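PDB 3MPP: botulinum neurotoxin type G from Clostridium botulinum, which adheres to nerve cells through its receptor-binding domain and delivers a metalloprotease light chain into the host cytosol. Local coordinates for residues D237-L242 with R284-K289; E318-Y323 with L337-D342; V324-K329 with T345-L350. The protein carries 4 engineered substitutions. All blocks are in the same frame, centred on the assembly; numbering follows the deposited sequence.

How the interactions relate
All three contacts lie in one antiparallel sheet system of the C-terminal receptor-binding subdomain and show how a beta-trefoil is built from short strand pairings. Interactions 2 and 3 share strand 320-325, which pairs with 332-339 in interaction 2 and with 346-353 in interaction 3; their centres are 12 Å apart. A salt bridge joins them, Arg321 NH1 to Asp348 OD2 at 2.8 Å. Interaction 1, its centre about 14 Å from that of interaction 2, meets it through packing of Phe285 CE1 on Val322 CG2 (3.8 Å), but does not touch interaction 3. None lies at the ganglioside-binding motif around Trp402.

Interaction 1 (D237-L242 with R284-K289); sequences DTQYYL and RFIIKK
Tyr240 and Phe285 form an antiparallel hydrogen-bonded pair, and their short strands, 239-242 and 285-289, approach to 4.9 Å between axes with directions 118° apart. Phe285 N reaches Tyr240 O at 2.8 Å in an almost straight bond, while the return bond from Tyr240 N to Phe285 O is more bent. Further along, a water accepts from both Thr238 N and Ile287 N and so ties the two backbones together, after which Asp237 N binds Ile287 O directly at 2.9 Å.

On one side of the strands, polar groups dominate. The amide nitrogen of Gln239 lies over the centre of the Arg284 guanidinium, NE2 to CZ 3.1 Å, with the two planes 27° apart. Both are donors and do not bond each other; the carboxylate of Asp313 accepts from each and gathers them together. Arg284 bends at chi3 (62°), and the chain before the bend runs alongside Tyr241, CG lying over one face of the ring. A water then links Tyr241 OH to Arg284 NH1. At the far end, Lys288 curls back so that NZ meets Asp237 OD1 at 2.8 Å, coming from above the carboxylate plane; the same oxygen receives a water held by Lys289 N.

The opposite side is apolar. Leu242 CD2 rests obliquely against the Phe285 ring, 3.5 Å from CE2, and Ile287 CD1 comes to 3.9 Å from CE2 of Tyr240. Phe422 meets the Tyr240 ring. The pair 239-242/285-289 belongs to the beta-trefoil of the C-terminal receptor-binding subdomain, with Leu242 and Phe285 both turned to Phe397 of strand 394-400.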
# COMPACT_ATOMS: atom_id res chain seq x y z
N ASP A 237 17.15 -7.76 3.69
CA ASP A 237 17.78 -8.42 2.56
C ASP A 237 17.01 -8.25 1.26
O ASP A 237 17.05 -9.11 0.38
CB ASP A 237 17.97 -9.92 2.87
CG ASP A 237 18.86 -10.17 4.09
OD1 ASP A 237 19.59 -9.25 4.51
OD2 ASP A 237 18.81 -11.29 4.62
N THR A 238 16.32 -7.12 1.12
CA THR A 238 15.50 -6.85 -0.05
C THR A 238 15.86 -5.48 -0.64
O THR A 238 15.96 -4.49 0.09
CB THR A 238 14.00 -6.83 0.35
OG1 THR A 238 13.67 -8.10 0.93
CG2 THR A 238 13.07 -6.50 -0.85
N GLN A 239 16.01 -5.41 -1.95
CA GLN A 239 16.36 -4.13 -2.59
C GLN A 239 15.19 -3.15 -2.60
O GLN A 239 14.09 -3.49 -3.03
CB GLN A 239 16.87 -4.35 -4.01
CG GLN A 239 18.18 -5.15 -4.06
CD GLN A 239 18.46 -5.63 -5.46
OE1 GLN A 239 17.56 -6.09 -6.16
NE2 GLN A 239 19.70 -5.49 -5.90
N TYR A 240 15.46 -1.93 -2.14
CA TYR A 240 14.46 -0.88 -2.03
C TYR A 240 15.00 0.45 -2.54
O TYR A 240 16.10 0.86 -2.17
CB TYR A 240 14.11 -0.64 -0.57
CG TYR A 240 13.30 -1.72 0.11
CD1 TYR A 240 12.08 -2.15 -0.42
CD2 TYR A 240 13.73 -2.28 1.30
CE1 TYR A 240 11.32 -3.14 0.22
CE2 TYR A 240 12.99 -3.26 1.96
CZ TYR A 240 11.78 -3.68 1.41
OH TYR A 240 11.04 -4.66 2.07
N TYR A 241 14.20 1.12 -3.37
CA TYR A 241 14.40 2.54 -3.66
C TYR A 241 13.71 3.35 -2.56
O TYR A 241 12.90 2.81 -1.80
CB TYR A 241 13.87 2.87 -5.07
CG TYR A 241 14.61 2.07 -6.12
CD1 TYR A 241 15.86 2.47 -6.56
CD2 TYR A 241 14.07 0.89 -6.63
CE1 TYR A 241 16.58 1.73 -7.51
CE2 TYR A 241 14.78 0.13 -7.58
CZ TYR A 241 16.02 0.57 -8.01
OH TYR A 241 16.72 -0.15 -8.94
N LEU A 242 14.03 4.63 -2.47
CA LEU A 242 13.63 5.40 -1.31
C LEU A 242 12.68 6.51 -1.72
O LEU A 242 12.89 7.19 -2.73
CB LEU A 242 14.88 5.95 -0.60
CG LEU A 242 14.77 6.50 0.84
CD1 LEU A 242 14.16 5.48 1.82
CD2 LEU A 242 16.15 6.97 1.33
N ARG A 284 19.91 2.39 -4.23
CA ARG A 284 19.20 1.16 -3.95
C ARG A 284 19.70 0.59 -2.62
O ARG A 284 20.89 0.31 -2.48
CB ARG A 284 19.40 0.18 -5.10
CG ARG A 284 18.49 -1.05 -5.03
CD ARG A 284 18.61 -1.84 -6.31
NE ARG A 284 19.95 -2.35 -6.52
CZ ARG A 284 20.36 -2.97 -7.62
NH1 ARG A 284 19.50 -3.17 -8.62
NH2 ARG A 284 21.61 -3.38 -7.73
N PHE A 285 18.81 0.48 -1.65
CA PHE A 285 19.16 0.12 -0.29
C PHE A 285 18.81 -1.33 0.00
O PHE A 285 17.87 -1.88 -0.57
CB PHE A 285 18.36 0.97 0.71
CG PHE A 285 18.72 2.43 0.70
CD1 PHE A 285 19.68 2.92 1.58
CD2 PHE A 285 18.08 3.31 -0.16
CE1 PHE A 285 20.01 4.27 1.58
CE2 PHE A 285 18.40 4.67 -0.16
CZ PHE A 285 19.38 5.14 0.71
N ILE A 286 19.56 -1.92 0.93
CA ILE A 286 19.18 -3.19 1.52
C ILE A 286 19.22 -3.04 3.03
O ILE A 286 20.23 -2.64 3.59
CB ILE A 286 20.10 -4.33 1.10
CG1 ILE A 286 19.97 -4.56 -0.41
CG2 ILE A 286 19.79 -5.60 1.89
CD1 ILE A 286 21.00 -5.53 -0.97
N ILE A 287 18.11 -3.34 3.70
CA ILE A 287 18.07 -3.32 5.15
C ILE A 287 18.70 -4.58 5.73
O ILE A 287 18.31 -5.70 5.39
CB ILE A 287 16.61 -3.15 5.65
CG1 ILE A 287 15.96 -1.93 4.97
CG2 ILE A 287 16.58 -2.98 7.15
CD1 ILE A 287 14.48 -1.84 5.23
N LYS A 288 19.68 -4.39 6.62
CA LYS A 288 20.37 -5.50 7.28
C LYS A 288 20.10 -5.48 8.78
O LYS A 288 20.01 -4.41 9.39
CB LYS A 288 21.90 -5.40 7.07
CG LYS A 288 22.37 -5.30 5.63
CD LYS A 288 21.93 -6.52 4.82
CE LYS A 288 22.64 -7.78 5.30
NZ LYS A 288 22.39 -8.93 4.38
N LYS A 289 20.03 -6.66 9.38
CA LYS A 289 19.95 -6.76 10.83
C LYS A 289 21.26 -6.32 11.44
O LYS A 289 22.32 -6.81 11.06
CB LYS A 289 19.63 -8.19 11.27
CG LYS A 289 18.22 -8.64 10.93
CD LYS A 289 18.01 -10.11 11.27
CE LYS A 289 16.82 -10.67 10.50
NZ LYS A 289 16.45 -12.07 10.93
O HOH W 1 19.98 -8.93 7.36
O HOH W 2 15.90 -4.82 2.68
O HOH W 3 16.53 -2.95 -8.93

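Interaction 2 (E318-Y323 with L337-D342); sequences ESYRVY and LAPIND
Pro339 presses its ring against the face of Tyr320, a CH-pi contact in which CD lies 4.0 Å from the centroid of the tyrosine ring and 27° off its normal. The proline is the bump and two residues shape the hollow: Tyr320 receives CD, while the carboxylate of Glu318 lies against the next corner, OE2 to Pro339 CG 3.4 Å. At the edge of the same tyrosine ring, near its plane, sits Leu337 O.

A second bump is Ile340. Its CD1 packs on Arg321 CB at 3.6 Å and also covers one face of the guanidinium, toward the rim. That guanidinium is held by Asp348 in a salt bridge, by Asn311 through NE, and by a cation-pi contact with Tyr309, so the isoleucine meets a group whose position is already set.

The third fit joins Tyr323 and Asn341, whose side chains run against each other, the ring from one segment and the amide from the other. Asn341 ND2 stands over one face of the ring, 3.3 Å from CZ, with the amide tilted 37° to it. CG tucked between the backbone N and carbonyl carbon (chi1 66°) brings the amide there, and a bond from ND2 to Pro339 O at 3.1 Å fixes its rotation, while OD1 takes Asp343 N. The phenol oxygen accepts from Asn341 N at 3.2 Å and shares a water with Asn341 O. Ala338 O lies at the edge of the Tyr323 ring, near its plane.

In the strands themselves, Arg321 and Ala338 pair through two backbone bonds, and Val322 CG2 lies beside Leu337 CD2 at 3.8 Å. The contact forms part of the hairpin 320-325/332-339: strand 307-312 supports Val322 and Leu337, and Phe346 of strand 346-353 packs on Tyr323 and Asn341.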
# COMPACT_ATOMS: atom_id res chain seq x y z
N GLU A 318 31.63 -2.65 -4.70
CA GLU A 318 31.66 -2.93 -3.27
C GLU A 318 30.44 -2.36 -2.57
O GLU A 318 29.78 -1.44 -3.06
CB GLU A 318 32.96 -2.44 -2.61
CG GLU A 318 33.12 -0.94 -2.57
CD GLU A 318 34.36 -0.48 -1.81
OE1 GLU A 318 34.93 -1.27 -1.03
OE2 GLU A 318 34.75 0.69 -1.99
N SER A 319 30.12 -2.95 -1.43
CA SER A 319 28.99 -2.53 -0.63
C SER A 319 29.31 -1.19 0.01
O SER A 319 30.44 -0.97 0.48
CB SER A 319 28.70 -3.57 0.45
OG SER A 319 27.64 -3.15 1.28
N TYR A 320 28.33 -0.30 -0.00
CA TYR A 320 28.41 0.94 0.75
C TYR A 320 27.38 0.85 1.85
O TYR A 320 26.57 -0.06 1.87
CB TYR A 320 28.11 2.15 -0.14
CG TYR A 320 29.30 2.66 -0.92
CD1 TYR A 320 29.71 3.99 -0.80
CD2 TYR A 320 30.01 1.83 -1.77
CE1 TYR A 320 30.80 4.47 -1.52
CE2 TYR A 320 31.10 2.30 -2.48
CZ TYR A 320 31.49 3.62 -2.35
OH TYR A 320 32.57 4.08 -3.07
N ARG A 321 27.40 1.82 2.75
CA ARG A 321 26.49 1.80 3.88
C ARG A 321 26.31 3.23 4.32
O ARG A 321 27.17 4.08 4.06
CB ARG A 321 27.08 0.98 5.02
CG ARG A 321 26.28 1.05 6.33
CD ARG A 321 26.77 0.02 7.32
NE ARG A 321 26.50 -1.33 6.84
CZ ARG A 321 26.92 -2.44 7.44
NH1 ARG A 321 27.63 -2.36 8.56
NH2 ARG A 321 26.61 -3.62 6.92
N VAL A 322 25.18 3.49 4.96
CA VAL A 322 24.88 4.82 5.46
C VAL A 322 25.54 5.02 6.82
O VAL A 322 25.36 4.20 7.72
CB VAL A 322 23.36 5.05 5.60
CG1 VAL A 322 23.08 6.42 6.17
CG2 VAL A 322 22.65 4.87 4.22
N TYR A 323 26.31 6.10 6.97
CA TYR A 323 26.94 6.43 8.25
C TYR A 323 26.52 7.79 8.79
O TYR A 323 26.33 8.75 8.04
CB TYR A 323 28.47 6.35 8.18
CG TYR A 323 29.01 4.95 8.02
CD1 TYR A 323 29.36 4.18 9.12
CD2 TYR A 323 29.16 4.39 6.76
CE1 TYR A 323 29.87 2.90 8.97
CE2 TYR A 323 29.65 3.11 6.59
CZ TYR A 323 30.00 2.37 7.70
OH TYR A 323 30.47 1.09 7.52
N LEU A 337 27.86 8.44 2.92
CA LEU A 337 27.59 7.18 2.22
C LEU A 337 28.95 6.65 1.81
O LEU A 337 29.62 7.27 0.97
CB LEU A 337 26.67 7.40 0.99
CG LEU A 337 25.40 8.22 1.25
CD1 LEU A 337 24.50 8.35 -0.02
CD2 LEU A 337 24.61 7.64 2.42
N ALA A 338 29.39 5.55 2.43
CA ALA A 338 30.80 5.12 2.31
C ALA A 338 31.01 3.60 2.33
O ALA A 338 30.16 2.84 2.81
CB ALA A 338 31.62 5.77 3.42
N PRO A 339 32.16 3.14 1.82
CA PRO A 339 32.53 1.74 2.02
C PRO A 339 32.56 1.39 3.50
O PRO A 339 32.82 2.25 4.35
CB PRO A 339 33.96 1.65 1.44
CG PRO A 339 34.08 2.85 0.52
CD PRO A 339 33.20 3.92 1.11
N ILE A 340 32.31 0.12 3.80
CA ILE A 340 32.34 -0.37 5.18
C ILE A 340 33.65 -0.01 5.86
O ILE A 340 34.73 -0.14 5.27
CB ILE A 340 32.15 -1.89 5.24
CG1 ILE A 340 30.94 -2.31 4.39
CG2 ILE A 340 32.00 -2.36 6.69
CD1 ILE A 340 29.69 -1.49 4.67
N ASN A 341 33.56 0.42 7.11
CA ASN A 341 34.74 0.86 7.85
C ASN A 341 34.54 0.74 9.36
O ASN A 341 33.40 0.65 9.83
CB ASN A 341 35.04 2.32 7.51
CG ASN A 341 33.94 3.27 8.01
OD1 ASN A 341 33.96 3.69 9.16
ND2 ASN A 341 32.97 3.58 7.14
N ASP A 342 35.65 0.78 10.10
CA ASP A 342 35.62 0.78 11.57
C ASP A 342 36.06 2.11 12.17
O ASP A 342 36.73 2.15 13.20
CB ASP A 342 36.52 -0.33 12.09
CG ASP A 342 35.98 -1.70 11.78
OD1 ASP A 342 34.77 -1.91 11.94
OD2 ASP A 342 36.78 -2.57 11.37
O HOH W 4 32.55 -1.80 1.57
O HOH W 5 30.71 -0.49 9.98

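Interaction 3 (V324-K329 with T345-L350); sequences VLVNSK and TFYDVL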
# COMPACT_ATOMS: atom_id res chain seq x y z
N VAL A 324 26.40 7.87 10.11
CA VAL A 324 26.13 9.12 10.78
C VAL A 324 27.41 9.69 11.39
O VAL A 324 28.15 8.98 12.07
CB VAL A 324 25.08 8.90 11.88
CG1 VAL A 324 24.97 10.14 12.78
CG2 VAL A 324 23.74 8.56 11.25
N LEU A 325 27.67 10.97 11.16
CA LEU A 325 28.83 11.61 11.78
C LEU A 325 28.52 11.84 13.26
O LEU A 325 27.71 12.68 13.60
CB LEU A 325 29.16 12.92 11.08
CG LEU A 325 30.12 12.77 9.90
CD1 LEU A 325 29.46 12.01 8.76
CD2 LEU A 325 30.64 14.13 9.42
N VAL A 326 29.16 11.08 14.14
CA VAL A 326 28.80 11.11 15.56
C VAL A 326 29.31 12.31 16.34
O VAL A 326 28.72 12.68 17.35
CB VAL A 326 29.22 9.83 16.30
CG1 VAL A 326 28.31 8.69 15.92
CG2 VAL A 326 30.67 9.49 16.00
N ASN A 327 30.39 12.92 15.88
CA ASN A 327 31.00 14.03 16.60
C ASN A 327 30.68 15.39 15.99
O ASN A 327 31.47 16.32 16.08
CB ASN A 327 32.52 13.86 16.71
CG ASN A 327 32.91 12.70 17.61
OD1 ASN A 327 33.90 12.01 17.36
ND2 ASN A 327 32.13 12.48 18.67
N SER A 328 29.52 15.50 15.35
CA SER A 328 29.05 16.80 14.88
C SER A 328 28.30 17.54 15.98
O SER A 328 27.53 16.95 16.73
CB SER A 328 28.15 16.64 13.65
OG SER A 328 27.57 17.89 13.31
N LYS A 329 28.52 18.84 16.06
CA LYS A 329 27.78 19.69 16.99
C LYS A 329 26.71 20.53 16.27
O LYS A 329 26.10 21.40 16.88
CB LYS A 329 28.73 20.62 17.75
CG LYS A 329 28.89 21.98 17.10
CD LYS A 329 29.52 22.99 18.04
CE LYS A 329 29.00 24.40 17.77
NZ LYS A 329 28.94 24.72 16.31
N THR A 345 34.50 7.72 14.28
CA THR A 345 33.89 9.03 14.11
C THR A 345 32.57 8.91 13.33
O THR A 345 31.83 9.87 13.17
CB THR A 345 34.82 10.03 13.41
OG1 THR A 345 35.15 9.53 12.11
CG2 THR A 345 36.09 10.26 14.24
N PHE A 346 32.30 7.71 12.83
CA PHE A 346 31.05 7.45 12.12
C PHE A 346 30.31 6.31 12.82
O PHE A 346 30.93 5.50 13.51
CB PHE A 346 31.32 7.08 10.66
CG PHE A 346 32.19 8.07 9.93
CD1 PHE A 346 31.72 9.34 9.62
CD2 PHE A 346 33.47 7.72 9.53
CE1 PHE A 346 32.53 10.25 8.94
CE2 PHE A 346 34.28 8.63 8.85
CZ PHE A 346 33.80 9.89 8.55
N TYR A 347 29.00 6.24 12.63
CA TYR A 347 28.20 5.21 13.27
C TYR A 347 27.10 4.75 12.32
O TYR A 347 26.43 5.57 11.68
CB TYR A 347 27.60 5.78 14.55
CG TYR A 347 26.95 4.76 15.47
CD1 TYR A 347 27.62 3.60 15.83
CD2 TYR A 347 25.68 4.98 16.00
CE1 TYR A 347 27.05 2.68 16.69
CE2 TYR A 347 25.10 4.06 16.87
CZ TYR A 347 25.79 2.91 17.20
OH TYR A 347 25.24 1.98 18.05
N ASP A 348 26.88 3.44 12.25
CA ASP A 348 25.95 2.90 11.25
C ASP A 348 24.72 2.21 11.82
O ASP A 348 23.83 1.80 11.07
CB ASP A 348 26.67 1.95 10.29
CG ASP A 348 27.31 0.75 11.01
OD1 ASP A 348 27.36 0.73 12.25
OD2 ASP A 348 27.78 -0.16 10.31
N VAL A 349 24.64 2.11 13.14
CA VAL A 349 23.50 1.45 13.77
C VAL A 349 22.27 2.38 13.87
O VAL A 349 22.28 3.41 14.57
CB VAL A 349 23.88 0.92 15.16
CG1 VAL A 349 22.68 0.25 15.80
CG2 VAL A 349 25.08 -0.05 15.03
N LEU A 350 21.23 2.02 13.13
CA LEU A 350 20.02 2.82 13.03
C LEU A 350 18.82 2.07 13.59
O LEU A 350 18.88 0.87 13.85
CB LEU A 350 19.73 3.13 11.56
CG LEU A 350 20.90 3.64 10.73
CD1 LEU A 350 20.49 3.80 9.25
CD2 LEU A 350 21.40 4.95 11.34
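Val324 and Tyr347 form an antiparallel hydrogen-bonded pair through two backbone bonds, Val324 N to Tyr347 O at 2.8 Å and Tyr347 N to Val324 O at 2.9 Å, and a third, Val326 N to Thr345 O at 3.1 Å, carries the pairing into the type I turn from Leu325 to Ser328, with which the strand ends. In this last bond the N-H approaches 36° out of the carbonyl plane.

Val326 supplies the tightest packing. Its two methyl groups settle side by side on the other strand: CG1 reaches Tyr347 CB at 3.3 Å, while CG2, in the crowded position between backbone N and carbonyl carbon, sits 3.1 Å from Thr345 O. The oxygen that accepts the valine's N-H is thus also pressed by its methyl. Tyr347 meets the valine with its CB rather than its ring. With CG anti to the backbone N (chi1 -169°), the ring swings away, one face lying over Val349 N and the whole making a cation-pi contact with Lys369.

On the other face of the strand pair, Leu325 and Phe346 run alongside each other in the same direction. Leu325 CD1 approaches the edge of the phenylalanine, 3.5 Å from CE1, near the ring plane. Thr345 OG1 stands over one face of that ring and bonds to Asp343; the Phe346 ring also stacks with that of Phe336.

Val324 touches Leu350 more loosely, CG2 to CD2 4.3 Å. Both point into an apolar cluster with Phe377 of strand 373-382 and Cys367 of strand 364-368, whereas Leu325 leans on Thr333 and Phe336 of strand 332-339. Strand 332-339 thus flanks the pair beside 320-325, and 364-368 flanks it beside 346-353.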